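Local coordinates for conserved exported protein (Bacteroides fragilis, PDB 3CLW) that probably hydrolyses O-glycosidic bonds as a TIM-barrel glycoside hydrolase of family 30, although its substrate is unknown, at residues K42-A46 with Q111-K115; L48-R52 with G62-W68; F128-A132 with Q197-F201; Q147-N151 with S200-D206. All coordinates share one frame; numbering follows the deposited sequence.

Contact 1: residues K42-A46 with Q111-K115; sequences KEKIA and QWFMK
W112 and F113 of helix 108-119 reach across to K42, E43, I45 and A46 of helix 39-50, joining two helices on the outside of a TIM barrel of the glycoside hydrolase family 30 type. The short segment axes stay 10.8 Å apart at closest approach and cross at -56°; the wide spacing is filled by the two aromatic side chains. W112 comes first. Its CG lies anti to the backbone N (chi1 -175°), which sends the indole out toward helix 39-50, where K42 folds over one face. The bend at chi3 brings K42 CE over the five-membered ring, 3.6 Å from its centroid, a CH-pi contact. Chi4 then directs the ammonium into a cation-pi position, NZ lying 3.9 Å from the same centroid and 12° off the ring normal, and it also hydrogen-bonds to the carbonyl of G34. At the far rim of the indole, A46 CB packs 4.3 Å from W112 CH2. E43 OE1 passes W112 CZ2, its charge being met by R120 in a salt bridge. F113 is next in sequence, and W112 CZ3 sits over the centre of its ring. I33 of helix 30-36 touches both I45 and F113. The methyl I45 CG2 meets the F113 ring at its edge, near the ring plane, 3.9 Å from CE2.

Contact 2: residues L48-R52 with G62-W68; sequences LLFKR and GMALTNW
The C-terminal end of helix 39-50 is closed by the loop that leads into barrel strand 68-71: L48, L49 and F50 turn their carbonyls to G62-L65, while the side chains of L49 and F50 reach W68. Two backbone bonds make the join. M63 N donates to L48 O at 2.8 Å, and L65 N donates to L49 O at 2.7 Å. Having no side chain, G62 can bring its CA to 3.3 Å from L48 O in a CA-H...O contact. Between the bonded residues A64 takes a positive phi (44°), and its CB packs 3.4 Å from R52 CG, whereas the R52 guanidinium continues to the carbonyl of F401.

Beyond the backbone, the F50 ring points its edge at the face of W68 in a T-shaped pair, with the planes 89° apart. F50 CZ is the leading atom, 3.5 Å from W68 CD2. L49 CD1 approaches the same indole obliquely, 3.8 Å from CH2, and F113 of helix 108-119 touches both L49 and W68.

Two waters complete the seam. One donates to both F50 O and L65 O; the other accepts from A64 N and lies within donating distance of K51 O, one of several acceptors competing for its protons. The carbonyls of L48, L49 and F50, which the ending helix can no longer supply with donors of its own, are thus satisfied within a buried setting by loop N-H groups and a water, and the negative end of the helix dipole is probably offset by those donors.

Contact 3: residues F128-A132 with Q197-F201; sequences FTNSA and QEGSF
N130 and E198 face each other side by side, CB against CB at 3.7 Å, in the loops that follow strands 125-128 and 178-182 at the C-terminal rim of the TIM barrel. From this apolar base the two polar ends diverge. The carboxamide of N130 turns toward Q197, and the two amides are inclined at 64° to each other with their ND2 and NE2 nitrogens 4.1 Å apart, touching without bonding. E198 instead runs out as an extended chain, its CG anti to the carbonyl carbon (chi1 -60°), so that OE2 comes to 4.0 Å from N130 CB. Two waters bridge the polar groups of the pair. One accepts from N130 ND2 at 2.7 Å and the other from N130 N, and each donates to E198 OE2 at 2.8 Å. The other carboxylate oxygen, OE1, is held by the hydroxyls of T92 and S76.

On the backbone side the chains come very near: G199 CA lies 3.0 Å from N130 O in a CA-H...O contact. S131 adds its CB against E198 CB, and a further water donates to both S131 OG and G199 O, while the S131 hydroxyl itself donates in plane to a lone pair of A132 O, 2.6 Å away. S200 OG also donates to F201 O, from somewhat out of the carbonyl plane.

The two loops are therefore joined through ordered water and apolar contact rather than by direct polar bonds. With OE1 held by two hydroxyls and OE2 by two waters that also bond N130, both oxygens together probably fix the buried E198 carboxylate in position.

Contact 4: residues Q147-N151 with S200-D206; sequences QDCIN and SFATKAD
A single oxygen, D206 OD2, is gripped from opposite faces of its carboxylate by I150 N and T203 N, where helix 204-221 of the TIM barrel begins. I150 N donates from well above the plane, 57° out of it, at 3.0 Å. T203 N comes from the other face on the anti side, at 2.8 Å. T203 is the N-cap, and its OG1 accepts from D206 N at 3.1 Å, so the two residues make a capping box whose carboxylate doubles as the anchor for loop 147-151. The two N-H groups on OD2, and the positive end of the helix dipole, would probably stabilise the carboxylate. Against it I150 slides its CG2 past D206 CG at 3.5 Å, while C149 CB also leans on OD2.

One residue further, N151 N donates almost straight to S200 OG (2.8 Å, 172°). That hydroxyl, already donating within its own segment, thus works both ways and ties the loop to the chain ahead of the helix. Between the two anchors, I150 CA points its hydrogen at F201 O. R138 holds the carbonyls of C149 and I150 from outside.

Q147 lies over the F201 ring. Its first torsion swings CG away from the backbone N and onto the ring face, 3.6 Å from the centroid; the extended chain beyond carries the carboxamide, turned 73° from the ring plane, until NE2 is 3.2 Å from F201 CD1.

In the fold
The four contacts form two pairs within the family 30 barrel domain. Contacts 1 and 2 share helix 39-50, with centres 11 Å apart, and they touch where F113 packs on L49 and W68; along the chain contact 2 is nested inside the loop closed by contact 1. Contacts 3 and 4 follow later, also 11 Å apart, and share S200 and F201 just ahead of helix 204-221. Contacts 2 and 4 lie on opposite sides of the chain's centre, about 34 Å between centres. The first pair therefore packs early helices and a strand entry together, whereas the second fastens long loops following strands 125-128 and 178-182.

Contact 1: residues K42-A46 with Q111-K115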
# COMPACT_ATOMS: atom_id res chain seq x y z
N LYS A 42 8.40 -5.38 19.69
CA LYS A 42 8.21 -4.07 19.03
C LYS A 42 9.35 -3.73 18.05
O LYS A 42 9.13 -3.37 16.86
CB LYS A 42 8.20 -2.99 20.12
CG LYS A 42 6.86 -2.55 20.54
CD LYS A 42 6.83 -1.98 21.92
CE LYS A 42 7.55 -0.69 22.14
NZ LYS A 42 6.82 0.09 23.18
N GLU A 43 10.58 -3.82 18.58
CA GLU A 43 11.79 -3.45 17.84
C GLU A 43 12.02 -4.37 16.67
O GLU A 43 12.37 -3.93 15.58
CB GLU A 43 13.01 -3.46 18.74
CG GLU A 43 12.73 -2.69 19.99
CD GLU A 43 13.49 -1.41 20.10
OE1 GLU A 43 13.39 -0.55 19.19
OE2 GLU A 43 14.19 -1.28 21.13
N LYS A 44 11.83 -5.66 16.92
CA LYS A 44 11.93 -6.67 15.89
C LYS A 44 10.93 -6.44 14.73
O LYS A 44 11.30 -6.55 13.57
CB LYS A 44 11.74 -8.06 16.51
CG LYS A 44 11.56 -9.22 15.51
CD LYS A 44 12.83 -9.52 14.71
CE LYS A 44 13.04 -11.06 14.59
NZ LYS A 44 14.46 -11.44 14.27
N ILE A 45 9.67 -6.15 15.06
CA ILE A 45 8.66 -5.80 14.04
C ILE A 45 9.16 -4.58 13.25
O ILE A 45 9.26 -4.63 12.04
CB ILE A 45 7.27 -5.56 14.67
CG1 ILE A 45 6.69 -6.87 15.22
CG2 ILE A 45 6.29 -4.90 13.67
CD1 ILE A 45 5.43 -6.70 16.09
N ALA A 46 9.54 -3.52 13.96
CA ALA A 46 10.08 -2.32 13.32
C ALA A 46 11.27 -2.60 12.38
O ALA A 46 11.36 -2.00 11.28
CB ALA A 46 10.45 -1.29 14.36
N GLN A 111 2.27 6.43 17.42
CA GLN A 111 3.39 7.37 17.46
C GLN A 111 4.70 6.67 17.75
O GLN A 111 5.73 7.06 17.22
CB GLN A 111 3.16 8.50 18.45
CG GLN A 111 1.94 9.41 18.13
CD GLN A 111 1.83 10.54 19.11
OE1 GLN A 111 2.79 11.26 19.33
NE2 GLN A 111 0.69 10.69 19.71
N TRP A 112 4.68 5.63 18.58
CA TRP A 112 5.86 4.79 18.79
C TRP A 112 6.38 4.25 17.44
O TRP A 112 7.56 4.30 17.18
CB TRP A 112 5.60 3.61 19.78
CG TRP A 112 6.87 2.89 20.04
CD1 TRP A 112 7.82 3.20 20.99
CD2 TRP A 112 7.40 1.80 19.28
NE1 TRP A 112 8.90 2.35 20.87
CE2 TRP A 112 8.67 1.49 19.83
CE3 TRP A 112 6.93 1.06 18.18
CZ2 TRP A 112 9.47 0.44 19.33
CZ3 TRP A 112 7.71 0.02 17.71
CH2 TRP A 112 8.99 -0.25 18.26
N PHE A 113 5.49 3.68 16.63
CA PHE A 113 5.83 3.18 15.28
C PHE A 113 6.43 4.24 14.36
O PHE A 113 7.40 3.97 13.65
CB PHE A 113 4.65 2.48 14.61
CG PHE A 113 4.60 1.05 14.91
CD1 PHE A 113 3.90 0.58 16.02
CD2 PHE A 113 5.32 0.16 14.14
CE1 PHE A 113 3.92 -0.76 16.35
CE2 PHE A 113 5.34 -1.17 14.45
CZ PHE A 113 4.63 -1.64 15.56
N MET A 114 5.87 5.44 14.37
CA MET A 114 6.49 6.58 13.64
C MET A 114 7.93 6.80 14.09
O MET A 114 8.83 6.90 13.27
CB MET A 114 5.66 7.86 13.79
CG MET A 114 4.23 7.77 13.18
SD MET A 114 3.18 9.23 13.43
CE MET A 114 4.08 10.42 12.43
N LYS A 115 8.14 6.87 15.41
CA LYS A 115 9.46 7.08 15.96
C LYS A 115 10.43 5.95 15.60
O LYS A 115 11.57 6.20 15.28
CB LYS A 115 9.42 7.35 17.48

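Contact 2: residues L48-R52 with G62-W68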
# COMPACT_ATOMS: atom_id res chain seq x y z
N LEU A 48 11.80 -5.56 10.77
CA LEU A 48 11.23 -6.29 9.59
C LEU A 48 10.56 -5.34 8.60
O LEU A 48 10.55 -5.59 7.40
CB LEU A 48 10.22 -7.38 10.02
CG LEU A 48 10.82 -8.63 10.73
CD1 LEU A 48 9.78 -9.34 11.60
CD2 LEU A 48 11.47 -9.60 9.75
N LEU A 49 10.05 -4.22 9.11
CA LEU A 49 9.26 -3.26 8.31
C LEU A 49 10.14 -2.23 7.60
O LEU A 49 9.94 -1.97 6.43
CB LEU A 49 8.25 -2.56 9.20
CG LEU A 49 7.13 -3.38 9.82
CD1 LEU A 49 6.15 -2.55 10.64
CD2 LEU A 49 6.39 -4.08 8.74
N PHE A 50 11.13 -1.68 8.32
CA PHE A 50 11.77 -0.42 7.95
C PHE A 50 13.27 -0.45 7.70
O PHE A 50 13.78 0.40 6.98
CB PHE A 50 11.49 0.65 9.01
CG PHE A 50 10.05 0.84 9.31
CD1 PHE A 50 9.14 1.14 8.27
CD2 PHE A 50 9.57 0.70 10.62
CE1 PHE A 50 7.78 1.30 8.53
CE2 PHE A 50 8.21 0.87 10.90
CZ PHE A 50 7.31 1.18 9.85
N LYS A 51 13.97 -1.41 8.32
CA LYS A 51 15.42 -1.31 8.43
C LYS A 51 16.08 -1.87 7.18
O LYS A 51 15.91 -3.03 6.85
CB LYS A 51 15.92 -2.03 9.70
CG LYS A 51 17.38 -1.76 10.05
CD LYS A 51 17.72 -2.38 11.39
CE LYS A 51 19.13 -2.07 11.84
NZ LYS A 51 19.38 -2.68 13.19
N ARG A 52 16.78 -1.02 6.45
CA ARG A 52 17.42 -1.46 5.21
C ARG A 52 18.87 -1.91 5.49
O ARG A 52 19.82 -1.16 5.27
CB ARG A 52 17.34 -0.35 4.14
CG ARG A 52 17.26 -0.85 2.69
CD ARG A 52 18.61 -1.26 2.15
NE ARG A 52 18.51 -1.85 0.82
CZ ARG A 52 19.56 -2.21 0.09
NH1 ARG A 52 20.78 -2.06 0.57
NH2 ARG A 52 19.38 -2.78 -1.08
N GLY A 62 14.55 -7.54 6.08
CA GLY A 62 13.13 -7.19 6.05
C GLY A 62 12.70 -6.52 4.75
O GLY A 62 13.43 -6.54 3.76
N MET A 63 11.50 -5.95 4.77
CA MET A 63 10.97 -5.25 3.60
C MET A 63 11.68 -3.92 3.32
O MET A 63 11.73 -3.51 2.17
CB MET A 63 9.47 -5.02 3.76
CG MET A 63 8.55 -6.18 3.29
SD MET A 63 6.82 -6.01 3.79
CE MET A 63 6.19 -7.29 2.89
N ALA A 64 12.20 -3.28 4.36
CA ALA A 64 12.70 -1.91 4.31
C ALA A 64 11.73 -1.00 3.52
O ALA A 64 12.11 -0.37 2.54
CB ALA A 64 14.12 -1.84 3.71
N LEU A 65 10.47 -0.97 3.97
CA LEU A 65 9.47 -0.08 3.42
C LEU A 65 9.91 1.37 3.45
O LEU A 65 10.68 1.80 4.32
CB LEU A 65 8.16 -0.23 4.17
CG LEU A 65 7.50 -1.60 4.12
CD1 LEU A 65 6.41 -1.59 5.11
CD2 LEU A 65 6.99 -1.95 2.70
N THR A 66 9.39 2.13 2.48
CA THR A 66 9.86 3.48 2.27
C THR A 66 8.76 4.52 2.35
O THR A 66 9.00 5.69 2.04
CB THR A 66 10.65 3.57 0.93
OG1 THR A 66 9.94 2.85 -0.08
CG2 THR A 66 12.04 2.97 1.08
N ASN A 67 7.56 4.09 2.72
CA ASN A 67 6.48 4.97 3.18
C ASN A 67 5.80 4.19 4.31
O ASN A 67 5.99 2.96 4.41
CB ASN A 67 5.49 5.29 2.05
CG ASN A 67 4.29 6.13 2.52
OD1 ASN A 67 4.41 7.32 2.85
ND2 ASN A 67 3.12 5.53 2.54
N TRP A 68 5.07 4.89 5.18
CA TRP A 68 4.28 4.24 6.26
C TRP A 68 2.94 4.95 6.35
O TRP A 68 2.91 6.19 6.41
CB TRP A 68 5.01 4.32 7.60
CG TRP A 68 4.35 3.62 8.82
CD1 TRP A 68 3.98 4.21 10.01
CD2 TRP A 68 4.05 2.23 8.95
NE1 TRP A 68 3.48 3.28 10.88
CE2 TRP A 68 3.51 2.04 10.26
CE3 TRP A 68 4.16 1.12 8.09
CZ2 TRP A 68 3.06 0.78 10.71
CZ3 TRP A 68 3.73 -0.14 8.55
CH2 TRP A 68 3.18 -0.29 9.85
O HOH W 1 13.36 1.77 4.67
O HOH W 2 13.61 -4.17 6.71

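Contact 3: residues F128-A132 with Q197-F201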
# COMPACT_ATOMS: atom_id res chain seq x y z
N PHE A 128 -3.95 8.99 6.92
CA PHE A 128 -5.22 8.63 6.30
C PHE A 128 -6.33 8.50 7.34
O PHE A 128 -6.05 8.12 8.48
CB PHE A 128 -5.15 7.38 5.38
CG PHE A 128 -5.08 6.05 6.11
CD1 PHE A 128 -3.88 5.55 6.60
CD2 PHE A 128 -6.24 5.30 6.32
CE1 PHE A 128 -3.82 4.29 7.27
CE2 PHE A 128 -6.19 4.09 7.01
CZ PHE A 128 -4.97 3.58 7.48
N THR A 129 -7.55 8.84 6.93
CA THR A 129 -8.75 8.71 7.74
C THR A 129 -9.78 7.81 7.06
O THR A 129 -9.92 7.79 5.80
CB THR A 129 -9.44 10.07 8.01
OG1 THR A 129 -9.44 10.87 6.81
CG2 THR A 129 -8.77 10.81 9.13
N ASN A 130 -10.48 7.07 7.93
CA ASN A 130 -11.59 6.22 7.63
C ASN A 130 -12.92 6.89 7.98
O ASN A 130 -13.99 6.45 7.54
CB ASN A 130 -11.48 4.94 8.43
CG ASN A 130 -10.51 4.00 7.83
OD1 ASN A 130 -10.31 3.99 6.60
ND2 ASN A 130 -9.86 3.21 8.68
N SER A 131 -12.85 7.95 8.76
CA SER A 131 -14.03 8.74 9.05
C SER A 131 -13.54 10.08 9.55
O SER A 131 -12.40 10.19 10.04
CB SER A 131 -14.93 8.04 10.11
OG SER A 131 -15.86 8.92 10.73
N ALA A 132 -14.41 11.08 9.41
CA ALA A 132 -14.23 12.36 10.07
C ALA A 132 -14.53 12.13 11.53
O ALA A 132 -15.20 11.16 11.86
CB ALA A 132 -15.18 13.42 9.45
N GLN A 197 -15.84 -1.46 11.97
CA GLN A 197 -14.81 -0.59 11.42
C GLN A 197 -15.39 0.81 11.12
O GLN A 197 -16.53 0.92 10.69
CB GLN A 197 -14.39 -1.19 10.08
CG GLN A 197 -13.11 -0.72 9.65
CD GLN A 197 -12.89 -0.90 8.16
OE1 GLN A 197 -13.13 -1.96 7.60
NE2 GLN A 197 -12.33 0.13 7.54
N GLU A 198 -14.56 1.84 11.30
CA GLU A 198 -14.85 3.20 10.83
C GLU A 198 -14.96 3.27 9.30
O GLU A 198 -14.23 2.58 8.58
CB GLU A 198 -13.76 4.17 11.29
CG GLU A 198 -13.59 4.27 12.80
CD GLU A 198 -12.48 5.21 13.23
OE1 GLU A 198 -12.44 5.55 14.44
OE2 GLU A 198 -11.64 5.61 12.37
N GLY A 199 -15.86 4.11 8.80
CA GLY A 199 -16.02 4.22 7.34
C GLY A 199 -17.00 5.27 6.92
O GLY A 199 -17.83 5.75 7.71
N SER A 200 -16.90 5.66 5.65
CA SER A 200 -17.93 6.43 4.96
C SER A 200 -17.92 6.31 3.43
O SER A 200 -16.88 6.44 2.78
CB SER A 200 -17.91 7.92 5.33
OG SER A 200 -19.07 8.56 4.79
N PHE A 201 -19.10 6.05 2.89
CA PHE A 201 -19.40 6.30 1.48
C PHE A 201 -19.10 7.76 1.17
O PHE A 201 -19.18 8.61 2.05
CB PHE A 201 -20.89 6.02 1.23
CG PHE A 201 -21.36 6.35 -0.17
CD1 PHE A 201 -21.04 5.51 -1.24
CD2 PHE A 201 -22.11 7.49 -0.41
CE1 PHE A 201 -21.47 5.81 -2.52
CE2 PHE A 201 -22.54 7.79 -1.71
CZ PHE A 201 -22.22 6.94 -2.75
O HOH W 3 -10.05 3.54 11.32
O HOH W 4 -9.88 7.11 10.82
O HOH W 5 -13.22 2.35 5.71
O HOH W 6 -18.16 8.10 8.94

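Contact 4: residues Q147-N151 with S200-D206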
# COMPACT_ATOMS: atom_id res chain seq x y z
N GLN A 147 -26.31 5.59 2.81
CA GLN A 147 -25.45 5.75 1.67
C GLN A 147 -25.82 6.96 0.76
O GLN A 147 -25.63 6.89 -0.44
CB GLN A 147 -25.37 4.45 0.88
CG GLN A 147 -24.09 4.36 0.10
CD GLN A 147 -24.02 3.13 -0.76
OE1 GLN A 147 -25.03 2.50 -1.01
NE2 GLN A 147 -22.82 2.80 -1.25
N ASP A 148 -26.30 8.06 1.35
CA ASP A 148 -26.71 9.23 0.53
C ASP A 148 -25.54 10.03 -0.03
O ASP A 148 -25.52 10.41 -1.21
CB ASP A 148 -27.62 10.16 1.33
CG ASP A 148 -28.88 9.47 1.83
OD1 ASP A 148 -29.30 8.43 1.23
OD2 ASP A 148 -29.44 9.96 2.82
N CYS A 149 -24.56 10.26 0.84
CA CYS A 149 -23.36 11.02 0.57
C CYS A 149 -22.49 10.82 1.81
O CYS A 149 -22.81 10.02 2.69
CB CYS A 149 -23.69 12.50 0.41
SG CYS A 149 -24.48 13.24 1.86
N ILE A 150 -21.40 11.57 1.88
CA ILE A 150 -20.39 11.47 2.93
C ILE A 150 -21.05 11.64 4.28
O ILE A 150 -21.92 12.50 4.44
CB ILE A 150 -19.28 12.52 2.70
CG1 ILE A 150 -18.06 12.26 3.59
CG2 ILE A 150 -19.87 13.98 2.78
CD1 ILE A 150 -16.80 13.04 3.21
N ASN A 151 -20.66 10.80 5.24
CA ASN A 151 -21.11 10.97 6.62
C ASN A 151 -20.32 12.11 7.31
O ASN A 151 -19.51 11.88 8.22
CB ASN A 151 -21.01 9.64 7.40
CG ASN A 151 -21.50 9.76 8.84
OD1 ASN A 151 -22.53 10.40 9.11
ND2 ASN A 151 -20.77 9.12 9.77
N SER A 200 -16.90 5.66 5.65
CA SER A 200 -17.93 6.43 4.96
C SER A 200 -17.92 6.31 3.43
O SER A 200 -16.88 6.44 2.78
CB SER A 200 -17.91 7.92 5.33
OG SER A 200 -19.07 8.56 4.79
N PHE A 201 -19.10 6.05 2.89
CA PHE A 201 -19.40 6.30 1.48
C PHE A 201 -19.10 7.76 1.17
O PHE A 201 -19.18 8.61 2.05
CB PHE A 201 -20.89 6.02 1.23
CG PHE A 201 -21.36 6.35 -0.17
CD1 PHE A 201 -21.04 5.51 -1.24
CD2 PHE A 201 -22.11 7.49 -0.41
CE1 PHE A 201 -21.47 5.81 -2.52
CE2 PHE A 201 -22.54 7.79 -1.71
CZ PHE A 201 -22.22 6.94 -2.75
N ALA A 202 -18.74 8.07 -0.06
CA ALA A 202 -18.69 9.46 -0.48
C ALA A 202 -18.83 9.59 -1.99
O ALA A 202 -18.38 8.71 -2.72
CB ALA A 202 -17.38 10.17 0.01
N THR A 203 -19.45 10.68 -2.44
CA THR A 203 -19.62 10.94 -3.86
C THR A 203 -18.44 11.75 -4.41
O THR A 203 -17.62 12.27 -3.64
CB THR A 203 -20.93 11.72 -4.16
OG1 THR A 203 -20.76 13.07 -3.72
CG2 THR A 203 -22.16 11.10 -3.46
N LYS A 204 -18.33 11.84 -5.74
CA LYS A 204 -17.28 12.66 -6.33
C LYS A 204 -17.44 14.12 -5.92
O LYS A 204 -16.44 14.81 -5.72
CB LYS A 204 -17.19 12.50 -7.84
CG LYS A 204 -16.78 11.12 -8.27
CD LYS A 204 -16.53 11.06 -9.76
CE LYS A 204 -17.82 11.06 -10.61
NZ LYS A 204 -18.70 9.93 -10.25
N ALA A 205 -18.69 14.58 -5.75
CA ALA A 205 -18.90 15.93 -5.24
C ALA A 205 -18.29 16.09 -3.85
O ALA A 205 -17.66 17.10 -3.56
CB ALA A 205 -20.38 16.34 -5.27
N ASP A 206 -18.47 15.08 -3.01
CA ASP A 206 -17.87 15.05 -1.67
C ASP A 206 -16.34 15.09 -1.76
O ASP A 206 -15.69 15.90 -1.12
CB ASP A 206 -18.34 13.80 -0.92
CG ASP A 206 -19.86 13.76 -0.73
OD1 ASP A 206 -20.51 14.84 -0.61
OD2 ASP A 206 -20.43 12.64 -0.70